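Local coordinates for protein BlEst2 (Bacillus licheniformis, PDB 6WPX) that probably hydrolyses ester bonds as a lipase or esterase, seen here in a propeptide form in which the C-terminal domain has autoinhibitory effects, at residues P147-S151 against L179-M184; K185-D189 against E478-N482; R188-D192 against R240-A244. All blocks are in the same frame, centred on the assembly; numbering follows the deposited sequence.

Interaction 1: residues P147-S151 against L179-M184; sequences PHHGS and LQTGFM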
loop_
_atom_site.group_PDB
_atom_site.type_symbol
_atom_site.label_atom_id
_atom_site.label_comp_id
_atom_site.label_asym_id
_atom_site.label_seq_id
_atom_site.Cartn_x
_atom_site.Cartn_y
_atom_site.Cartn_z
ATOM N N PRO A 147 0.524 -2.096 -6.881
ATOM C CA PRO A 147 1.766 -1.919 -6.110
ATOM C C PRO A 147 2.835 -2.939 -6.526
ATOM O O PRO A 147 3.160 -3.851 -5.759
ATOM C CB PRO A 147 1.312 -2.092 -4.659
ATOM C CG PRO A 147 0.126 -3.034 -4.740
ATOM C CD PRO A 147 -0.509 -2.815 -6.102
ATOM N N HIS A 148 3.414 -2.766 -7.737
ATOM C CA HIS A 148 4.484 -3.657 -8.221
ATOM C C HIS A 148 5.698 -3.668 -7.265
ATOM O O HIS A 148 6.416 -4.660 -7.233
ATOM C CB HIS A 148 4.942 -3.258 -9.626
ATOM C CG HIS A 148 3.890 -3.475 -10.674
ATOM N ND1 HIS A 148 3.504 -4.748 -11.059
ATOM C CD2 HIS A 148 3.179 -2.564 -11.377
ATOM C CE1 HIS A 148 2.610 -4.571 -12.014
ATOM N NE2 HIS A 148 2.379 -3.266 -12.238
ATOM N N HIS A 149 5.926 -2.568 -6.504
ATOM C CA HIS A 149 7.049 -2.506 -5.555
ATOM C C HIS A 149 6.560 -2.622 -4.100
ATOM O O HIS A 149 7.304 -2.362 -3.173
ATOM C CB HIS A 149 7.942 -1.254 -5.776
ATOM C CG HIS A 149 8.530 -1.185 -7.159
ATOM N ND1 HIS A 149 9.795 -1.657 -7.432
ATOM C CD2 HIS A 149 7.965 -0.771 -8.310
ATOM C CE1 HIS A 149 9.985 -1.470 -8.725
ATOM N NE2 HIS A 149 8.911 -0.952 -9.301
ATOM N N GLY A 150 5.314 -3.020 -3.921
ATOM C CA GLY A 150 4.750 -3.182 -2.598
ATOM C C GLY A 150 3.996 -1.986 -2.063
ATOM O O GLY A 150 4.030 -0.885 -2.623
ATOM N N SER A 151 3.330 -2.216 -0.950
ATOM C CA SER A 151 2.521 -1.237 -0.268
ATOM C C SER A 151 3.119 -0.890 1.102
ATOM O O SER A 151 3.291 -1.785 1.941
ATOM C CB SER A 151 1.109 -1.785 -0.098
ATOM O OG SER A 151 0.408 -0.951 0.806
ATOM N N LEU A 179 2.000 -8.203 -0.147
ATOM C CA LEU A 179 2.085 -6.800 -0.556
ATOM C C LEU A 179 3.151 -5.988 0.203
ATOM O O LEU A 179 3.415 -4.844 -0.175
ATOM C CB LEU A 179 0.711 -6.120 -0.465
ATOM C CG LEU A 179 -0.357 -6.651 -1.451
ATOM C CD1 LEU A 179 -1.688 -6.024 -1.164
ATOM C CD2 LEU A 179 0.047 -6.381 -2.891
ATOM N N GLN A 180 3.767 -6.565 1.253
ATOM C CA GLN A 180 4.844 -5.869 1.982
ATOM C C GLN A 180 5.969 -5.535 0.992
ATOM O O GLN A 180 6.240 -6.323 0.077
ATOM C CB GLN A 180 5.399 -6.739 3.112
ATOM C CG GLN A 180 4.394 -6.927 4.232
ATOM C CD GLN A 180 4.864 -7.935 5.234
ATOM O OE1 GLN A 180 5.447 -7.598 6.279
ATOM N NE2 GLN A 180 4.595 -9.207 4.955
ATOM N N THR A 181 6.590 -4.364 1.147
ATOM C CA THR A 181 7.620 -3.905 0.201
ATOM C C THR A 181 8.847 -4.814 0.189
ATOM O O THR A 181 9.485 -4.957 -0.850
ATOM C CB THR A 181 7.993 -2.435 0.423
ATOM O OG1 THR A 181 8.494 -2.279 1.744
ATOM C CG2 THR A 181 6.837 -1.498 0.186
ATOM N N GLY A 182 9.169 -5.418 1.330
ATOM C CA GLY A 182 10.301 -6.340 1.404
ATOM C C GLY A 182 10.027 -7.574 0.564
ATOM O O GLY A 182 10.894 -8.026 -0.183
ATOM N N PHE A 183 8.803 -8.125 0.691
ATOM C CA PHE A 183 8.343 -9.312 -0.052
ATOM C C PHE A 183 8.272 -8.969 -1.542
ATOM O O PHE A 183 8.723 -9.753 -2.371
ATOM C CB PHE A 183 6.936 -9.714 0.437
ATOM C CG PHE A 183 6.493 -11.093 0.016
ATOM C CD1 PHE A 183 5.915 -11.306 -1.231
ATOM C CD2 PHE A 183 6.668 -12.190 0.861
ATOM C CE1 PHE A 183 5.499 -12.587 -1.619
ATOM C CE2 PHE A 183 6.239 -13.467 0.477
ATOM C CZ PHE A 183 5.642 -13.650 -0.758
ATOM N N MET A 184 7.720 -7.794 -1.881
ATOM C CA MET A 184 7.644 -7.388 -3.277
ATOM C C MET A 184 9.009 -7.104 -3.866
ATOM O O MET A 184 9.188 -7.361 -5.045
ATOM C CB MET A 184 6.661 -6.227 -3.483
ATOM C CG MET A 184 5.190 -6.659 -3.362
ATOM S SD MET A 184 4.715 -8.023 -4.448
ATOM C CE MET A 184 5.088 -7.339 -6.061
HETATM O O HOH W 1 9.551 -3.638 -3.224
#
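Ser-151 N and Leu-179 O, 2.7 Å apart, make the direct hydrogen bond of this contact, nearly linear at 169°. It fastens the loop that follows strand 138-144 of the alpha/beta-hydrolase-type sheet to the short link between helices 174-178 and 181-191. A bridging water adds a second polar link, donating to His-149 O and Thr-181 O. Ser-151 OG caps helix 152-157 at Ala-154 N, and Thr-181 OG1 hydrogen-bonds Asp-155 of the same helix.

The rest is packing, with Pro-147 on Leu-179 its apolar pair, CG to CD2 at 3.8 Å, and the other side chains lying against backbone. Thr-181 CG2 lies 3.5 Å from His-149 O. Met-184 bends at both chi2 (-55°) and chi3 (-59°), which folds it along the type I turn from Pro-147 to Gly-150: its CB sits 3.5 Å from Gly-150 N, and CE comes 3.2 Å from His-148 O. Cutting Met-184 back to an alanine would probably open a gap beside the turn, where CG, SD and CE had packed against Gly-150 and the His-148 carbonyl.

Gly-150 CA is only 3.2 Å from Leu-179 O, and a side chain there would run into Thr-181; its backbone angles by themselves call for glycine. Close backbone approach thus depends on that residue, with the Leu-179 carbonyl taken by Ser-151 N and those of His-149 and Thr-181 by one water.

Interaction 2: residues K185-D189 against E478-N482; sequences KSFRD and EKFEN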
loop_
_atom_site.group_PDB
_atom_site.type_symbol
_atom_site.label_atom_id
_atom_site.label_comp_id
_atom_site.label_asym_id
_atom_site.label_seq_id
_atom_site.Cartn_x
_atom_site.Cartn_y
_atom_site.Cartn_z
ATOM N N LYS A 185 10.003 -6.652 -3.054
ATOM C CA LYS A 185 11.367 -6.424 -3.571
ATOM C C LYS A 185 11.961 -7.752 -4.056
ATOM O O LYS A 185 12.557 -7.810 -5.130
ATOM C CB LYS A 185 12.267 -5.758 -2.512
ATOM C CG LYS A 185 13.708 -5.475 -2.976
ATOM C CD LYS A 185 13.830 -4.191 -3.769
ATOM C CE LYS A 185 15.227 -3.927 -4.282
ATOM N NZ LYS A 185 16.091 -3.299 -3.254
ATOM N N SER A 186 11.746 -8.816 -3.274
ATOM C CA SER A 186 12.175 -10.174 -3.592
ATOM C C SER A 186 11.386 -10.677 -4.828
ATOM O O SER A 186 11.998 -11.205 -5.749
ATOM C CB SER A 186 11.940 -11.075 -2.392
ATOM O OG SER A 186 12.189 -12.438 -2.683
ATOM N N PHE A 187 10.042 -10.468 -4.876
ATOM C CA PHE A 187 9.228 -10.859 -6.038
ATOM C C PHE A 187 9.769 -10.164 -7.291
ATOM O O PHE A 187 9.951 -10.824 -8.302
ATOM C CB PHE A 187 7.728 -10.540 -5.841
ATOM C CG PHE A 187 6.873 -10.936 -7.032
ATOM C CD1 PHE A 187 6.454 -12.255 -7.206
ATOM C CD2 PHE A 187 6.525 -9.999 -8.004
ATOM C CE1 PHE A 187 5.701 -12.625 -8.334
ATOM C CE2 PHE A 187 5.783 -10.372 -9.128
ATOM C CZ PHE A 187 5.357 -11.673 -9.278
ATOM N N ARG A 188 10.085 -8.852 -7.203
ATOM C CA ARG A 188 10.677 -8.077 -8.306
ATOM C C ARG A 188 11.982 -8.734 -8.769
ATOM O O ARG A 188 12.176 -8.952 -9.967
ATOM C CB ARG A 188 10.950 -6.614 -7.878
ATOM C CG ARG A 188 9.692 -5.763 -7.684
ATOM C CD ARG A 188 9.272 -4.968 -8.929
ATOM N NE ARG A 188 9.023 -5.864 -10.055
ATOM C CZ ARG A 188 7.913 -6.568 -10.226
ATOM N NH1 ARG A 188 7.819 -7.429 -11.222
ATOM N NH2 ARG A 188 6.875 -6.398 -9.413
ATOM N N ASP A 189 12.849 -9.103 -7.811
ATOM C CA ASP A 189 14.128 -9.744 -8.100
ATOM C C ASP A 189 13.990 -11.070 -8.889
ATOM O O ASP A 189 14.783 -11.315 -9.793
ATOM C CB ASP A 189 14.927 -9.946 -6.811
ATOM C CG ASP A 189 16.299 -10.556 -7.056
ATOM O OD1 ASP A 189 17.218 -9.809 -7.451
ATOM O OD2 ASP A 189 16.433 -11.792 -6.916
ATOM N N GLU A 478 20.111 -13.507 1.663
ATOM C CA GLU A 478 20.036 -12.268 0.880
ATOM C C GLU A 478 18.877 -11.434 1.423
ATOM O O GLU A 478 17.779 -11.963 1.599
ATOM C CB GLU A 478 19.782 -12.560 -0.604
ATOM C CG GLU A 478 20.935 -13.210 -1.348
ATOM C CD GLU A 478 20.573 -13.640 -2.758
ATOM O OE1 GLU A 478 20.148 -12.773 -3.554
ATOM O OE2 GLU A 478 20.714 -14.845 -3.069
ATOM N N LYS A 479 19.137 -10.135 1.688
ATOM C CA LYS A 479 18.178 -9.166 2.231
ATOM C C LYS A 479 17.543 -8.341 1.098
ATOM O O LYS A 479 18.252 -7.818 0.232
ATOM C CB LYS A 479 18.859 -8.211 3.236
ATOM C CG LYS A 479 19.787 -8.880 4.246
ATOM C CD LYS A 479 20.796 -7.877 4.844
ATOM C CE LYS A 479 20.471 -7.613 6.271
ATOM N NZ LYS A 479 21.567 -6.878 6.952
ATOM N N PHE A 480 16.209 -8.194 1.155
ATOM C CA PHE A 480 15.403 -7.444 0.201
ATOM C C PHE A 480 14.638 -6.364 0.930
ATOM O O PHE A 480 13.803 -6.643 1.809
ATOM C CB PHE A 480 14.467 -8.373 -0.598
ATOM C CG PHE A 480 15.207 -9.417 -1.384
ATOM C CD1 PHE A 480 15.558 -10.626 -0.804
ATOM C CD2 PHE A 480 15.574 -9.187 -2.707
ATOM C CE1 PHE A 480 16.267 -11.586 -1.534
ATOM C CE2 PHE A 480 16.273 -10.150 -3.433
ATOM C CZ PHE A 480 16.605 -11.346 -2.848
ATOM N N GLU A 481 14.999 -5.120 0.625
ATOM C CA GLU A 481 14.416 -3.931 1.223
ATOM C C GLU A 481 14.397 -2.857 0.180
ATOM O O GLU A 481 15.417 -2.609 -0.478
ATOM C CB GLU A 481 15.218 -3.468 2.444
ATOM C CG GLU A 481 14.511 -2.397 3.254
ATOM C CD GLU A 481 15.275 -1.920 4.474
ATOM O OE1 GLU A 481 16.393 -2.427 4.712
ATOM O OE2 GLU A 481 14.765 -1.028 5.187
ATOM N N ASN A 482 13.241 -2.215 0.038
ATOM C CA ASN A 482 13.051 -1.156 -0.947
ATOM C C ASN A 482 13.518 0.196 -0.412
ATOM O O ASN A 482 13.274 0.516 0.748
ATOM C CB ASN A 482 11.590 -1.104 -1.381
ATOM C CG ASN A 482 11.352 -0.455 -2.718
ATOM O OD1 ASN A 482 12.270 -0.213 -3.515
ATOM N ND2 ASN A 482 10.095 -0.189 -3.005
#
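The last strand of the C-terminal antiparallel sheet, 479-480, packs the aromatic Phe-480 against helix 181-191 of the alpha/beta domain. Phe-480 lies across one turn of the helix. Ser-186 CA stands over one face of the ring in a CH-pi contact, 4.0 Å from the centroid and offset toward the rim, close to Phe-480 CD2. Ser-186 CB adds to this at 3.8 Å from Phe-480 CG. One turn on from Lys-185, Asp-189 CB reaches Phe-480 CE2 at 3.6 Å, its carboxylate plane turned 55° from the ring.

Lys-185 covers the base of the aromatic side chain. With CG opposite its backbone N (chi1 -180°) and bends at chi2 and chi4, the chain passes Phe-480 CB, which lies 3.8 Å from Lys-185 CG, and curls over the backbone at Glu-481. There Lys-185 NZ donates to Glu-481 O at 2.9 Å, coming from above the carbonyl plane. The ammonium group thus meets a main-chain carbonyl, while the carboxylate of Glu-481 pairs with Arg-469.

Strand 479-480 forms an edge of its sheet, and Phe-480 exchanges backbone hydrogen bonds with Tyr-472 of the neighbouring strand 462-473. Tyr-472 also touches Ser-186, so both strands border this side of the helix, while Phe-187 packs on helix 121-131.

Interaction 3: residues R188-D192 against R240-A244; sequences RDQTD and RLPYA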
loop_
_atom_site.group_PDB
_atom_site.type_symbol
_atom_site.label_atom_id
_atom_site.label_comp_id
_atom_site.label_asym_id
_atom_site.label_seq_id
_atom_site.Cartn_x
_atom_site.Cartn_y
_atom_site.Cartn_z
ATOM N N ARG A 188 10.085 -8.852 -7.203
ATOM C CA ARG A 188 10.677 -8.077 -8.306
ATOM C C ARG A 188 11.982 -8.734 -8.769
ATOM O O ARG A 188 12.176 -8.952 -9.967
ATOM C CB ARG A 188 10.950 -6.614 -7.878
ATOM C CG ARG A 188 9.692 -5.763 -7.684
ATOM C CD ARG A 188 9.272 -4.968 -8.929
ATOM N NE ARG A 188 9.023 -5.864 -10.055
ATOM C CZ ARG A 188 7.913 -6.568 -10.226
ATOM N NH1 ARG A 188 7.819 -7.429 -11.222
ATOM N NH2 ARG A 188 6.875 -6.398 -9.413
ATOM N N ASP A 189 12.849 -9.103 -7.811
ATOM C CA ASP A 189 14.128 -9.744 -8.100
ATOM C C ASP A 189 13.990 -11.070 -8.889
ATOM O O ASP A 189 14.783 -11.315 -9.793
ATOM C CB ASP A 189 14.927 -9.946 -6.811
ATOM C CG ASP A 189 16.299 -10.556 -7.056
ATOM O OD1 ASP A 189 17.218 -9.809 -7.451
ATOM O OD2 ASP A 189 16.433 -11.792 -6.916
ATOM N N GLN A 190 12.987 -11.902 -8.541
ATOM C CA GLN A 190 12.685 -13.206 -9.156
ATOM C C GLN A 190 11.904 -13.105 -10.459
ATOM O O GLN A 190 11.753 -14.103 -11.164
ATOM C CB GLN A 190 11.817 -14.031 -8.191
ATOM C CG GLN A 190 12.464 -14.425 -6.856
ATOM C CD GLN A 190 11.560 -15.394 -6.139
ATOM O OE1 GLN A 190 10.390 -15.097 -5.846
ATOM N NE2 GLN A 190 12.055 -16.604 -5.907
ATOM N N THR A 191 11.336 -11.934 -10.747
ATOM C CA THR A 191 10.457 -11.742 -11.891
ATOM C C THR A 191 11.069 -10.933 -13.039
ATOM O O THR A 191 10.937 -11.318 -14.200
ATOM C CB THR A 191 9.137 -11.106 -11.375
ATOM O OG1 THR A 191 8.608 -11.927 -10.334
ATOM C CG2 THR A 191 8.074 -10.920 -12.459
ATOM N N ASP A 192 11.685 -9.798 -12.720
ATOM C CA ASP A 192 12.136 -8.814 -13.696
ATOM C C ASP A 192 13.222 -9.289 -14.667
ATOM O O ASP A 192 13.271 -8.763 -15.777
ATOM C CB ASP A 192 12.534 -7.509 -12.993
ATOM C CG ASP A 192 11.338 -6.806 -12.346
ATOM O OD1 ASP A 192 10.178 -7.167 -12.678
ATOM O OD2 ASP A 192 11.562 -5.923 -11.499
ATOM N N ARG A 240 4.957 1.311 -10.700
ATOM C CA ARG A 240 5.697 1.181 -11.966
ATOM C C ARG A 240 6.499 -0.101 -12.097
ATOM O O ARG A 240 6.791 -0.751 -11.086
ATOM C CB ARG A 240 6.663 2.387 -12.151
ATOM C CG ARG A 240 6.025 3.753 -11.992
ATOM C CD ARG A 240 4.714 3.858 -12.768
ATOM N NE ARG A 240 4.233 5.227 -12.802
ATOM C CZ ARG A 240 3.287 5.669 -13.615
ATOM N NH1 ARG A 240 2.701 4.843 -14.478
ATOM N NH2 ARG A 240 2.909 6.932 -13.567
ATOM N N LEU A 241 6.857 -0.445 -13.354
ATOM C CA LEU A 241 7.737 -1.547 -13.711
ATOM C C LEU A 241 8.881 -0.965 -14.567
ATOM O O LEU A 241 8.627 -0.093 -15.414
ATOM C CB LEU A 241 7.017 -2.680 -14.462
ATOM C CG LEU A 241 6.009 -3.509 -13.659
ATOM C CD1 LEU A 241 5.168 -4.371 -14.602
ATOM C CD2 LEU A 241 6.719 -4.398 -12.648
ATOM N N PRO A 242 10.142 -1.410 -14.350
ATOM C CA PRO A 242 11.276 -0.788 -15.071
ATOM C C PRO A 242 11.276 -0.893 -16.596
ATOM O O PRO A 242 11.783 0.009 -17.256
ATOM C CB PRO A 242 12.517 -1.473 -14.465
ATOM C CG PRO A 242 12.014 -2.704 -13.815
ATOM C CD PRO A 242 10.602 -2.420 -13.379
ATOM N N TYR A 243 10.690 -1.949 -17.151
ATOM C CA TYR A 243 10.656 -2.216 -18.597
ATOM C C TYR A 243 9.284 -1.882 -19.179
ATOM O O TYR A 243 9.039 -2.170 -20.347
ATOM C CB TYR A 243 10.932 -3.714 -18.834
ATOM C CG TYR A 243 10.288 -4.575 -17.765
ATOM C CD1 TYR A 243 8.933 -4.901 -17.823
ATOM C CD2 TYR A 243 11.017 -5.008 -16.660
ATOM C CE1 TYR A 243 8.322 -5.630 -16.808
ATOM C CE2 TYR A 243 10.416 -5.739 -15.642
ATOM C CZ TYR A 243 9.067 -6.039 -15.719
ATOM O OH TYR A 243 8.470 -6.778 -14.746
ATOM N N ALA A 244 8.362 -1.363 -18.357
ATOM C CA ALA A 244 7.020 -1.081 -18.855
ATOM C C ALA A 244 6.908 0.303 -19.480
ATOM O O ALA A 244 7.771 1.166 -19.271
ATOM C CB ALA A 244 6.019 -1.189 -17.708
#
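Tyr-243 OH donates to Asp-192 OD1 at 2.7 Å, joining residues 188-192, in the C-terminal part of helix 181-191 and just after it, to a type I turn, Leu-241 to Ala-244, that runs into the edge strand 245-246 of the alpha/beta-hydrolase-type sheet. The hydroxyl comes from above the carboxylate plane, 41° out of it, and the carboxylate is turned 76° from the phenol ring, meeting the ring at its edge. Beside it, Pro-242 CG lies 4.0 Å from Asp-192 OD2. Leu-241 supplies the apolar half: its CD2 methyl sits over the centre of the Arg-188 guanidinium, 3.5 Å from Arg-188 CZ.

What holds the carboxylate for this meeting is Arg-188, four residues earlier. It grips Asp-192 side-on: Arg-188 NE bonds Asp-192 OD2 at 2.9 Å and NH1 forms the salt bridge with OD1, both carboxylate oxygens lying nearly in the guanidinium plane. Bends at chi2 and chi3 fold the arginine back along the helix for this grip. The guanidinium is itself fixed from outside, NH2 by His-148 O and NH1 also by Gln-126 of helix 121-131, whose amide NE2 hydrogen-bonds Tyr-243 OH as well. The guanidinium and the hydroxyl together probably stabilise the carboxylate's charge.

At Asp-192 OD1 two donors converge, Arg-188 NH1 at 2.8 Å and Tyr-243 OH, arriving from opposite faces of the carboxylate plane.

All three contacts use helix 181-191. Along the chain, interaction 1 closes before the other two open, and these start from the same part of the helix, sharing Arg-188 and Asp-189. The centres of interactions 1 and 2 lie about 9 Å apart. Those of interactions 2 and 3 are about 11 Å apart, and those of interactions 1 and 3 about 12 Å. Interactions 1 and 3 tie the helix to loops of the alpha/beta domain; interaction 2 brings in strand 479-480 from some 290 residues away. Here the C-terminal domain meets the hydrolase core, though these contacts alone do not settle whether this contributes to its autoinhibitory effects.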